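Local coordinates for putative hemoglobin-like oxygen-binding protein (Pseudoalteromonas haloplanktis, PDB 4UUR) that binds heme and, as a group II truncated hemoglobin of a cold-adapted Antarctic bacterium, probably binds and carries oxygen, at residues F41-M45 / W109-K115; L73-L77 / L130-F134. One frame throughout, in Å; residues are numbered along the deposited sequence.

Contact 1 of 2, residues F41-M45 / W109-K115. With HEM (protoporphyrin IX containing Fe), chain C.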
ATOM      1  N   PHE A  41       2.801  -2.082   6.969  1.00 24.66           N
ATOM      2  CA  PHE A  41       3.500  -2.015   5.682  1.00 25.98           C
ATOM      3  C   PHE A  41       4.814  -1.241   5.805  1.00 25.84           C
ATOM      4  O   PHE A  41       5.863  -1.746   5.439  1.00 27.40           O
ATOM      5  CB  PHE A  41       2.587  -1.351   4.615  1.00 25.44           C
ATOM      6  CG  PHE A  41       3.229  -1.210   3.264  1.00 27.75           C
ATOM      7  CD1 PHE A  41       3.567  -2.322   2.512  1.00 29.36           C
ATOM      8  CD2 PHE A  41       3.540   0.022   2.766  1.00 32.03           C
ATOM      9  CE1 PHE A  41       4.185  -2.188   1.288  1.00 29.16           C
ATOM     10  CE2 PHE A  41       4.124   0.160   1.531  1.00 30.98           C
ATOM     11  CZ  PHE A  41       4.430  -0.945   0.784  1.00 30.02           C
ATOM     12  N   TYR A  42       4.746  -0.023   6.335  1.00 24.32           N
ATOM     13  CA  TYR A  42       5.927   0.821   6.477  1.00 24.41           C
ATOM     14  C   TYR A  42       6.822   0.321   7.600  1.00 25.51           C
ATOM     15  O   TYR A  42       8.042   0.460   7.546  1.00 26.19           O
ATOM     16  CB  TYR A  42       5.470   2.283   6.705  1.00 24.77           C
ATOM     17  CG  TYR A  42       4.909   2.896   5.410  1.00 24.04           C
ATOM     18  CD1 TYR A  42       5.725   3.047   4.292  1.00 22.84           C
ATOM     19  CD2 TYR A  42       3.593   3.260   5.299  1.00 25.17           C
ATOM     20  CE1 TYR A  42       5.230   3.528   3.081  1.00 25.71           C
ATOM     21  CE2 TYR A  42       3.083   3.793   4.114  1.00 26.94           C
ATOM     22  CZ  TYR A  42       3.913   3.922   2.989  1.00 28.40           C
ATOM     23  OH  TYR A  42       3.444   4.420   1.783  1.00 30.64           O
ATOM     24  N   ASP A  43       6.228  -0.270   8.625  1.00 24.14           N
ATOM     25  CA  ASP A  43       7.017  -0.811   9.712  1.00 26.27           C
ATOM     26  C   ASP A  43       7.979  -1.875   9.228  1.00 27.67           C
ATOM     27  O   ASP A  43       9.143  -1.915   9.636  1.00 31.53           O
ATOM     28  CB  ASP A  43       6.084  -1.363  10.768  1.00 29.01           C
ATOM     29  CG  ASP A  43       5.604  -0.272  11.751  1.00 29.35           C
ATOM     30  OD1 ASP A  43       6.069   0.894  11.657  1.00 26.30           O
ATOM     31  OD2 ASP A  43       4.800  -0.613  12.627  1.00 30.08           O
ATOM     32  N   ILE A  44       7.486  -2.706   8.315  1.00 27.51           N
ATOM     33  CA  ILE A  44       8.245  -3.792   7.731  1.00 28.32           C
ATOM     34  C   ILE A  44       9.219  -3.253   6.689  1.00 29.92           C
ATOM     35  O   ILE A  44      10.387  -3.675   6.657  1.00 30.91           O
ATOM     36  CB  ILE A  44       7.305  -4.810   7.085  1.00 28.03           C
ATOM     37  CG1 ILE A  44       6.592  -5.606   8.185  1.00 26.46           C
ATOM     38  CG2 ILE A  44       8.038  -5.714   6.101  1.00 27.06           C
ATOM     39  CD1 ILE A  44       5.412  -6.397   7.687  1.00 26.14           C
ATOM     40  N   MET A  45       8.741  -2.324   5.848  1.00 28.87           N
ATOM     41  CA  MET A  45       9.574  -1.739   4.825  1.00 29.72           C
ATOM     42  C   MET A  45      10.830  -1.129   5.419  1.00 32.62           C
ATOM     43  O   MET A  45      11.908  -1.211   4.805  1.00 32.46           O
ATOM     44  CB  MET A  45       8.833  -0.625   4.076  1.00 32.31           C
ATOM     45  CG  MET A  45       9.669   0.076   2.991  1.00 31.31           C
ATOM     46  SD  MET A  45       8.896   1.542   2.302  1.00 33.09           S
ATOM     47  CE  MET A  45       7.409   0.883   1.525  1.00 32.95           C
ATOM     48  N   TRP A 109       8.023  -3.894  -3.033  1.00 28.21           N
ATOM     49  CA  TRP A 109       6.758  -3.328  -2.568  1.00 25.41           C
ATOM     50  C   TRP A 109       5.772  -4.449  -2.296  1.00 27.71           C
ATOM     51  O   TRP A 109       5.102  -4.443  -1.246  1.00 27.30           O
ATOM     52  CB  TRP A 109       6.151  -2.424  -3.626  1.00 25.57           C
ATOM     53  CG  TRP A 109       5.194  -1.427  -3.115  1.00 26.49           C
ATOM     54  CD1 TRP A 109       5.453  -0.110  -2.852  1.00 28.66           C
ATOM     55  CD2 TRP A 109       3.826  -1.637  -2.781  1.00 26.58           C
ATOM     56  NE1 TRP A 109       4.319   0.522  -2.413  1.00 29.01           N
ATOM     57  CE2 TRP A 109       3.301  -0.398  -2.365  1.00 29.00           C
ATOM     58  CE3 TRP A 109       2.976  -2.732  -2.836  1.00 27.69           C
ATOM     59  CZ2 TRP A 109       1.968  -0.248  -1.964  1.00 27.35           C
ATOM     60  CZ3 TRP A 109       1.630  -2.552  -2.449  1.00 27.43           C
ATOM     61  CH2 TRP A 109       1.163  -1.354  -2.020  1.00 26.11           C
ATOM     62  N   MET A 110       5.643  -5.402  -3.234  1.00 28.12           N
ATOM     63  CA  MET A 110       4.748  -6.553  -2.993  1.00 30.42           C
ATOM     64  C   MET A 110       5.150  -7.466  -1.831  1.00 31.00           C
ATOM     65  O   MET A 110       4.315  -7.879  -1.035  1.00 37.57           O
ATOM     66  CB  MET A 110       4.521  -7.359  -4.246  1.00 32.20           C
ATOM     67  CG  MET A 110       3.528  -6.686  -5.172  1.00 33.19           C
ATOM     68  SD  MET A 110       1.999  -6.126  -4.374  1.00 35.82           S
ATOM     69  CE  MET A 110       1.303  -7.732  -3.961  1.00 38.87           C
ATOM     70  N   TYR A 111       6.431  -7.742  -1.715  1.00 31.46           N
ATOM     71  CA  TYR A 111       6.974  -8.509  -0.605  1.00 31.26           C
ATOM     72  C   TYR A 111       6.543  -7.915   0.740  1.00 32.41           C
ATOM     73  O   TYR A 111       6.066  -8.628   1.607  1.00 33.16           O
ATOM     74  CB  TYR A 111       8.496  -8.552  -0.768  1.00 30.59           C
ATOM     75  CG  TYR A 111       9.253  -8.996   0.437  1.00 31.47           C
ATOM     76  CD1 TYR A 111       9.632  -8.084   1.395  1.00 32.84           C
ATOM     77  CD2 TYR A 111       9.622 -10.336   0.604  1.00 32.27           C
ATOM     78  CE1 TYR A 111      10.342  -8.477   2.521  1.00 36.18           C
ATOM     79  CE2 TYR A 111      10.348 -10.745   1.718  1.00 34.49           C
ATOM     80  CZ  TYR A 111      10.711  -9.811   2.658  1.00 36.28           C
ATOM     81  OH  TYR A 111      11.402 -10.182   3.770  1.00 41.68           O
ATOM     82  N   CYS A 112       6.698  -6.600   0.902  1.00 31.33           N
ATOM     83  CA  CYS A 112       6.215  -5.915   2.091  1.00 28.53           C
ATOM     84  C   CYS A 112       4.706  -6.044   2.242  1.00 28.18           C
ATOM     85  O   CYS A 112       4.229  -6.286   3.352  1.00 24.72           O
ATOM     86  CB  CYS A 112       6.563  -4.431   2.035  1.00 27.45           C
ATOM     87  SG  CYS A 112       8.303  -4.122   2.318  1.00 30.99           S
ATOM     88  N   MET A 113       3.944  -5.841   1.158  1.00 28.52           N
ATOM     89  CA  MET A 113       2.460  -5.862   1.299  1.00 31.07           C
ATOM     90  C   MET A 113       1.883  -7.308   1.496  1.00 29.85           C
ATOM     91  O   MET A 113       0.919  -7.520   2.262  1.00 27.07           O
ATOM     92  CB  MET A 113       1.794  -5.143   0.133  1.00 32.02           C
ATOM     93  CG  MET A 113       0.286  -5.141   0.192  1.00 31.37           C
ATOM     94  SD  MET A 113      -0.272  -4.337   1.699  1.00 34.62           S
ATOM     95  CE  MET A 113      -0.010  -2.598   1.240  1.00 34.88           C
ATOM     96  N   ASN A 114       2.488  -8.294   0.831  1.00 30.46           N
ATOM     97  CA  ASN A 114       2.236  -9.736   1.165  1.00 31.16           C
ATOM     98  C   ASN A 114       2.428 -10.062   2.653  1.00 28.29           C
ATOM     99  O   ASN A 114       1.547 -10.604   3.321  1.00 30.23           O
ATOM    100  CB  ASN A 114       3.118 -10.655   0.306  1.00 29.43           C
ATOM    101  CG  ASN A 114       2.710 -10.646  -1.172  1.00 31.29           C
ATOM    102  OD1 ASN A 114       1.561 -10.395  -1.524  1.00 33.57           O
ATOM    103  ND2 ASN A 114       3.674 -10.859  -2.044  1.00 32.96           N
ATOM    104  N   LYS A 115       3.584  -9.731   3.178  1.00 27.42           N
ATOM    105  CA  LYS A 115       3.833  -9.943   4.596  1.00 28.64           C
ATOM    106  C   LYS A 115       2.818  -9.247   5.501  1.00 30.06           C
ATOM    107  O   LYS A 115       2.409  -9.813   6.548  1.00 27.62           O
ATOM    108  CB  LYS A 115       5.227  -9.466   4.945  1.00 32.42           C
ATOM    109  CG  LYS A 115       6.315 -10.371   4.379  1.00 32.57           C
ATOM    110  CD  LYS A 115       7.687  -9.931   4.854  1.00 39.04           C
ATOM    111  CE  LYS A 115       8.284 -10.898   5.869  1.00 44.55           C
ATOM    112  NZ  LYS A 115       8.919 -12.029   5.122  1.00 47.92           N
TER
HETATM  113  CHA HEM C 700       3.694   7.495  -2.852  1.00 26.41           C
HETATM  114  CHB HEM C 700       7.013   4.205  -4.220  1.00 23.80           C
HETATM  115  CHC HEM C 700       3.363   1.276  -5.519  1.00 25.84           C
HETATM  116  CHD HEM C 700       0.294   4.154  -3.260  1.00 28.42           C
HETATM  117  C1A HEM C 700       4.897   6.874  -3.136  1.00 26.76           C
HETATM  118  C2A HEM C 700       6.156   7.442  -2.933  1.00 25.64           C
HETATM  119  C3A HEM C 700       7.079   6.507  -3.294  1.00 26.37           C
HETATM  120  C4A HEM C 700       6.407   5.349  -3.750  1.00 26.53           C
HETATM  121  CMA HEM C 700       8.593   6.671  -3.245  1.00 27.86           C
HETATM  122  CAA HEM C 700       6.479   8.829  -2.415  1.00 27.61           C
HETATM  123  CBA HEM C 700       5.862   9.115  -1.046  1.00 35.54           C
HETATM  124  CGA HEM C 700       6.659  10.048  -0.159  1.00 36.29           C
HETATM  125  O1A HEM C 700       7.775   9.790   0.339  1.00 38.57           O
HETATM  126  O2A HEM C 700       6.121  11.129   0.130  1.00 47.68           O
HETATM  127  C1B HEM C 700       6.281   3.123  -4.737  1.00 25.44           C
HETATM  128  C2B HEM C 700       6.851   2.031  -5.460  1.00 26.36           C
HETATM  129  C3B HEM C 700       5.820   1.210  -5.837  1.00 27.60           C
HETATM  130  C4B HEM C 700       4.609   1.877  -5.366  1.00 26.11           C
HETATM  131  CMB HEM C 700       8.345   1.850  -5.664  1.00 28.92           C
HETATM  132  CAB HEM C 700       5.656  -0.064  -6.607  1.00 31.21           C
HETATM  133  CBB HEM C 700       6.629  -0.587  -7.278  1.00 37.94           C
HETATM  134  C1C HEM C 700       2.188   1.736  -4.939  1.00 27.84           C
HETATM  135  C2C HEM C 700       0.954   1.067  -4.894  1.00 30.31           C
HETATM  136  C3C HEM C 700       0.080   1.920  -4.265  1.00 31.69           C
HETATM  137  C4C HEM C 700       0.811   3.074  -3.895  1.00 30.69           C
HETATM  138  CMC HEM C 700       0.684  -0.305  -5.497  1.00 33.11           C
HETATM  139  CAC HEM C 700      -1.344   1.745  -3.901  1.00 39.33           C
HETATM  140  CBC HEM C 700      -1.968   0.578  -4.014  1.00 41.60           C
HETATM  141  C1D HEM C 700       1.014   5.286  -3.039  1.00 27.67           C
HETATM  142  C2D HEM C 700       0.360   6.488  -2.529  1.00 28.09           C
HETATM  143  C3D HEM C 700       1.300   7.401  -2.418  1.00 30.93           C
HETATM  144  C4D HEM C 700       2.527   6.767  -2.874  1.00 28.38           C
HETATM  145  CMD HEM C 700      -1.089   6.718  -2.196  1.00 30.61           C
HETATM  146  CAD HEM C 700       1.110   8.843  -1.982  1.00 35.44           C
HETATM  147  CBD HEM C 700       0.983   9.641  -3.284  1.00 41.73           C
HETATM  148  CGD HEM C 700       0.686  11.132  -3.088  1.00 51.80           C
HETATM  149  O1D HEM C 700       0.713  11.674  -1.972  1.00 52.81           O
HETATM  150  O2D HEM C 700       0.406  11.876  -4.050  1.00 54.82           O
HETATM  151  NA  HEM C 700       5.074   5.565  -3.599  1.00 26.29           N
HETATM  152  NB  HEM C 700       4.973   2.964  -4.719  1.00 26.02           N
HETATM  153  NC  HEM C 700       2.079   2.913  -4.308  1.00 26.31           N
HETATM  154  ND  HEM C 700       2.307   5.470  -3.183  1.00 27.03           N
HETATM  155 FE   HEM C 700       3.570   4.287  -3.922  1.00 28.06          FE
HETATM  156  O   HOH W   1       3.895   3.486  -1.907  1.00 23.31           O
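F41 drives its ring edge onto the face of W109, the two planes at 50° and F41 CZ 3.4 Å from W109 CE2. This end is dense. With CG anti to the backbone N (chi1 179°), the F41 ring reaches down to helix 103-120, where F41 CE1 lies 3.4 Å from C112 CB; the methyl CE of M113 sits over one ring face, 4.2 Å from its centroid, a CH-pi contact. C112 SG lies on the other side of the F41 ring plane from M113 CE, 3.9 Å from M45 CB. Toward solvent the packing thins: I44 CD1 merely brushes K115 CB at 4.1 Å, and the K115 chain bends away to a weak hydrogen bond from its NZ to Y111 OH. The indole of W109 is sandwiched, F41 on one face and the heme, at CHC, on the opposite one. At its edge W109 NE1 donates (3.0 Å) to the iron-bound water. Replacing W109 by alanine is likely to leave the water without this N-H and a gap between F41 and the porphyrin. No hydrogen bond crosses between 41-45 and 109-115, so apolar and aromatic packing holds them, while the indole N-H is consistent with steadying a ligand on the iron, here a water.

Contact 2 of 2, residues L73-L77 / L130-F134; sequences LSGWL and LKQSF
W76 and F134 meet obliquely, their planes at 41° and the centroid of the indole six-membered ring 4.5 Å from that of the phenyl ring. The approach is lopsided. W76 CZ3 lies over one face of the F134 ring, displaced toward the rim, 3.3 Å from F134 CZ; relative to the indole, F134 arrives aslant. A chi1 of -169°, which sets CG opposite the backbone N, carries the indole out from the end of helix 63-76 toward helix 124-141, and that reach matters because the backbones stay well apart, with the CA atoms of W76 and F134 10.5 Å from each other. Farther along the same indole, W76 CH2 lies 3.4 Å from S133 OG, again at a slant. L73 takes a different line to F134: its CD2 comes in at the edge of the phenyl ring, near its plane, 3.9 Å from F134 CZ. F134 is thus approached over a face by W76 and at its rim by L73. Beside the aromatic pair, L77 and L130 cross at about a right angle, touching through their CD2 methyls at 3.9 Å. Outside the two segments, F72 stacks on W76, while M113 and L117 of helix 103-120 pack against F134. This is interhelical packing of the globin fold, in which side chains at the end of helix 63-76 and just beyond it reach helix 124-141, and F134, which touches the heme, lines its pocket.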
ATOM      1  N   LEU A  73      -6.050   3.992   1.439  1.00 42.67           N
ATOM      2  CA  LEU A  73      -6.634   2.675   1.760  1.00 40.17           C
ATOM      3  C   LEU A  73      -8.081   2.781   2.244  1.00 36.18           C
ATOM      4  O   LEU A  73      -8.891   1.975   1.866  1.00 35.29           O
ATOM      5  CB  LEU A  73      -5.796   1.908   2.797  1.00 37.41           C
ATOM      6  CG  LEU A  73      -4.489   1.362   2.267  1.00 35.59           C
ATOM      7  CD1 LEU A  73      -3.755   0.604   3.369  1.00 40.25           C
ATOM      8  CD2 LEU A  73      -4.730   0.501   1.052  1.00 35.04           C
ATOM      9  N   SER A  74      -8.411   3.766   3.065  1.00 38.10           N
ATOM     10  CA  SER A  74      -9.800   3.885   3.475  1.00 41.38           C
ATOM     11  C   SER A  74     -10.786   3.898   2.281  1.00 42.78           C
ATOM     12  O   SER A  74     -11.772   3.198   2.315  1.00 48.34           O
ATOM     13  CB  SER A  74     -10.042   5.096   4.341  1.00 43.54           C
ATOM     14  OG  SER A  74     -11.456   5.308   4.434  1.00 49.13           O
ATOM     15  N   GLY A  75     -10.513   4.641   1.217  1.00 39.79           N
ATOM     16  CA  GLY A  75     -11.398   4.616   0.073  1.00 40.33           C
ATOM     17  C   GLY A  75     -11.200   3.457  -0.873  1.00 39.95           C
ATOM     18  O   GLY A  75     -12.148   2.891  -1.378  1.00 41.00           O
ATOM     19  N   TRP A  76      -9.962   3.081  -1.142  1.00 40.61           N
ATOM     20  CA  TRP A  76      -9.722   1.931  -2.019  1.00 40.61           C
ATOM     21  C   TRP A  76     -10.380   0.638  -1.502  1.00 42.55           C
ATOM     22  O   TRP A  76     -10.616  -0.290  -2.279  1.00 41.96           O
ATOM     23  CB  TRP A  76      -8.231   1.709  -2.157  1.00 37.21           C
ATOM     24  CG  TRP A  76      -7.861   0.768  -3.187  1.00 37.63           C
ATOM     25  CD1 TRP A  76      -7.884   0.985  -4.516  1.00 40.93           C
ATOM     26  CD2 TRP A  76      -7.294  -0.544  -2.997  1.00 38.25           C
ATOM     27  NE1 TRP A  76      -7.392  -0.120  -5.188  1.00 37.46           N
ATOM     28  CE2 TRP A  76      -7.043  -1.076  -4.270  1.00 37.23           C
ATOM     29  CE3 TRP A  76      -6.979  -1.314  -1.865  1.00 39.30           C
ATOM     30  CZ2 TRP A  76      -6.479  -2.348  -4.456  1.00 39.38           C
ATOM     31  CZ3 TRP A  76      -6.449  -2.571  -2.041  1.00 36.86           C
ATOM     32  CH2 TRP A  76      -6.191  -3.077  -3.327  1.00 40.94           C
ATOM     33  N   LEU A  77     -10.615   0.566  -0.189  1.00 42.43           N
ATOM     34  CA  LEU A  77     -11.308  -0.590   0.439  1.00 45.10           C
ATOM     35  C   LEU A  77     -12.839  -0.366   0.702  1.00 50.87           C
ATOM     36  O   LEU A  77     -13.546  -1.266   1.178  1.00 59.63           O
ATOM     37  CB  LEU A  77     -10.623  -0.945   1.763  1.00 39.70           C
ATOM     38  CG  LEU A  77      -9.144  -1.331   1.793  1.00 38.44           C
ATOM     39  CD1 LEU A  77      -8.640  -1.204   3.214  1.00 36.81           C
ATOM     40  CD2 LEU A  77      -8.841  -2.719   1.241  1.00 34.95           C
ATOM     41  N   LEU A 130      -6.972  -9.472  -1.950  1.00 41.78           N
ATOM     42  CA  LEU A 130      -6.208  -8.210  -1.795  1.00 40.21           C
ATOM     43  C   LEU A 130      -4.809  -8.323  -2.370  1.00 38.41           C
ATOM     44  O   LEU A 130      -4.343  -7.397  -3.027  1.00 39.04           O
ATOM     45  CB  LEU A 130      -6.167  -7.748  -0.359  1.00 36.79           C
ATOM     46  CG  LEU A 130      -7.548  -7.383   0.166  1.00 39.16           C
ATOM     47  CD1 LEU A 130      -7.522  -7.171   1.680  1.00 40.22           C
ATOM     48  CD2 LEU A 130      -8.094  -6.149  -0.539  1.00 44.07           C
ATOM     49  N   LYS A 131      -4.170  -9.461  -2.190  1.00 35.09           N
ATOM     50  CA  LYS A 131      -2.839  -9.658  -2.739  1.00 41.65           C
ATOM     51  C   LYS A 131      -2.799  -9.506  -4.257  1.00 46.19           C
ATOM     52  O   LYS A 131      -1.856  -8.939  -4.797  1.00 50.47           O
ATOM     53  CB  LYS A 131      -2.275 -11.047  -2.391  1.00 41.31           C
ATOM     54  CG  LYS A 131      -1.659 -11.174  -1.019  1.00 44.21           C
ATOM     55  CD  LYS A 131      -1.204 -12.606  -0.730  1.00 42.85           C
ATOM     56  CE  LYS A 131      -0.567 -12.684   0.642  1.00 40.07           C
ATOM     57  NZ  LYS A 131      -0.363 -14.059   1.139  1.00 38.36           N
ATOM     58  N   GLN A 132      -3.785 -10.088  -4.936  1.00 50.59           N
ATOM     59  CA  GLN A 132      -3.830 -10.071  -6.405  1.00 46.27           C
ATOM     60  C   GLN A 132      -4.086  -8.659  -6.851  1.00 39.13           C
ATOM     61  O   GLN A 132      -3.373  -8.178  -7.699  1.00 36.36           O
ATOM     62  CB  GLN A 132      -4.907 -11.022  -6.967  1.00 48.49           C
ATOM     63  CG  GLN A 132      -4.535 -12.500  -6.814  1.00 56.30           C
ATOM     64  CD  GLN A 132      -3.201 -12.823  -7.488  1.00 58.27           C
ATOM     65  OE1 GLN A 132      -2.943 -12.360  -8.589  1.00 64.51           O
ATOM     66  NE2 GLN A 132      -2.340 -13.588  -6.813  1.00 60.94           N
ATOM     67  N   SER A 133      -5.052  -7.981  -6.233  1.00 36.81           N
ATOM     68  CA  SER A 133      -5.406  -6.629  -6.653  1.00 37.21           C
ATOM     69  C   SER A 133      -4.304  -5.542  -6.398  1.00 40.44           C
ATOM     70  O   SER A 133      -4.046  -4.662  -7.252  1.00 36.05           O
ATOM     71  CB  SER A 133      -6.757  -6.241  -6.102  1.00 39.14           C
ATOM     72  OG  SER A 133      -6.748  -6.148  -4.702  1.00 52.19           O
ATOM     73  N   PHE A 134      -3.620  -5.638  -5.258  1.00 38.88           N
ATOM     74  CA  PHE A 134      -2.353  -4.901  -5.049  1.00 36.53           C
ATOM     75  C   PHE A 134      -1.291  -5.304  -6.074  1.00 34.20           C
ATOM     76  O   PHE A 134      -0.609  -4.451  -6.611  1.00 36.00           O
ATOM     77  CB  PHE A 134      -1.738  -5.136  -3.633  1.00 34.84           C
ATOM     78  CG  PHE A 134      -2.397  -4.343  -2.525  1.00 30.95           C
ATOM     79  CD1 PHE A 134      -2.291  -2.958  -2.485  1.00 31.40           C
ATOM     80  CD2 PHE A 134      -3.071  -4.977  -1.506  1.00 27.20           C
ATOM     81  CE1 PHE A 134      -2.891  -2.228  -1.472  1.00 31.33           C
ATOM     82  CE2 PHE A 134      -3.686  -4.249  -0.505  1.00 29.93           C
ATOM     83  CZ  PHE A 134      -3.589  -2.879  -0.463  1.00 29.86           C
TER

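Contacts 1 and 2 have centres about 14 Å apart and join directly through side chains of helices 103-120 and 124-141, which follow one another in the chain. M113 CG lies 3.8 Å from F134 CD2, and M110 CE packs 3.5 Å from K131 O. M113 therefore touches F41 in one contact and F134 in the other. Each contact also supplies a residue to the heme pocket: the side chain of W109 is about 6 Å from that of the axial ligand H96, and that of F134 about 10 Å from it but only about 4 Å from the heme. F69, on the same helix 63-76 as L73-W76, meets F41, W109 and M113, tying that helix to contact 1 as well.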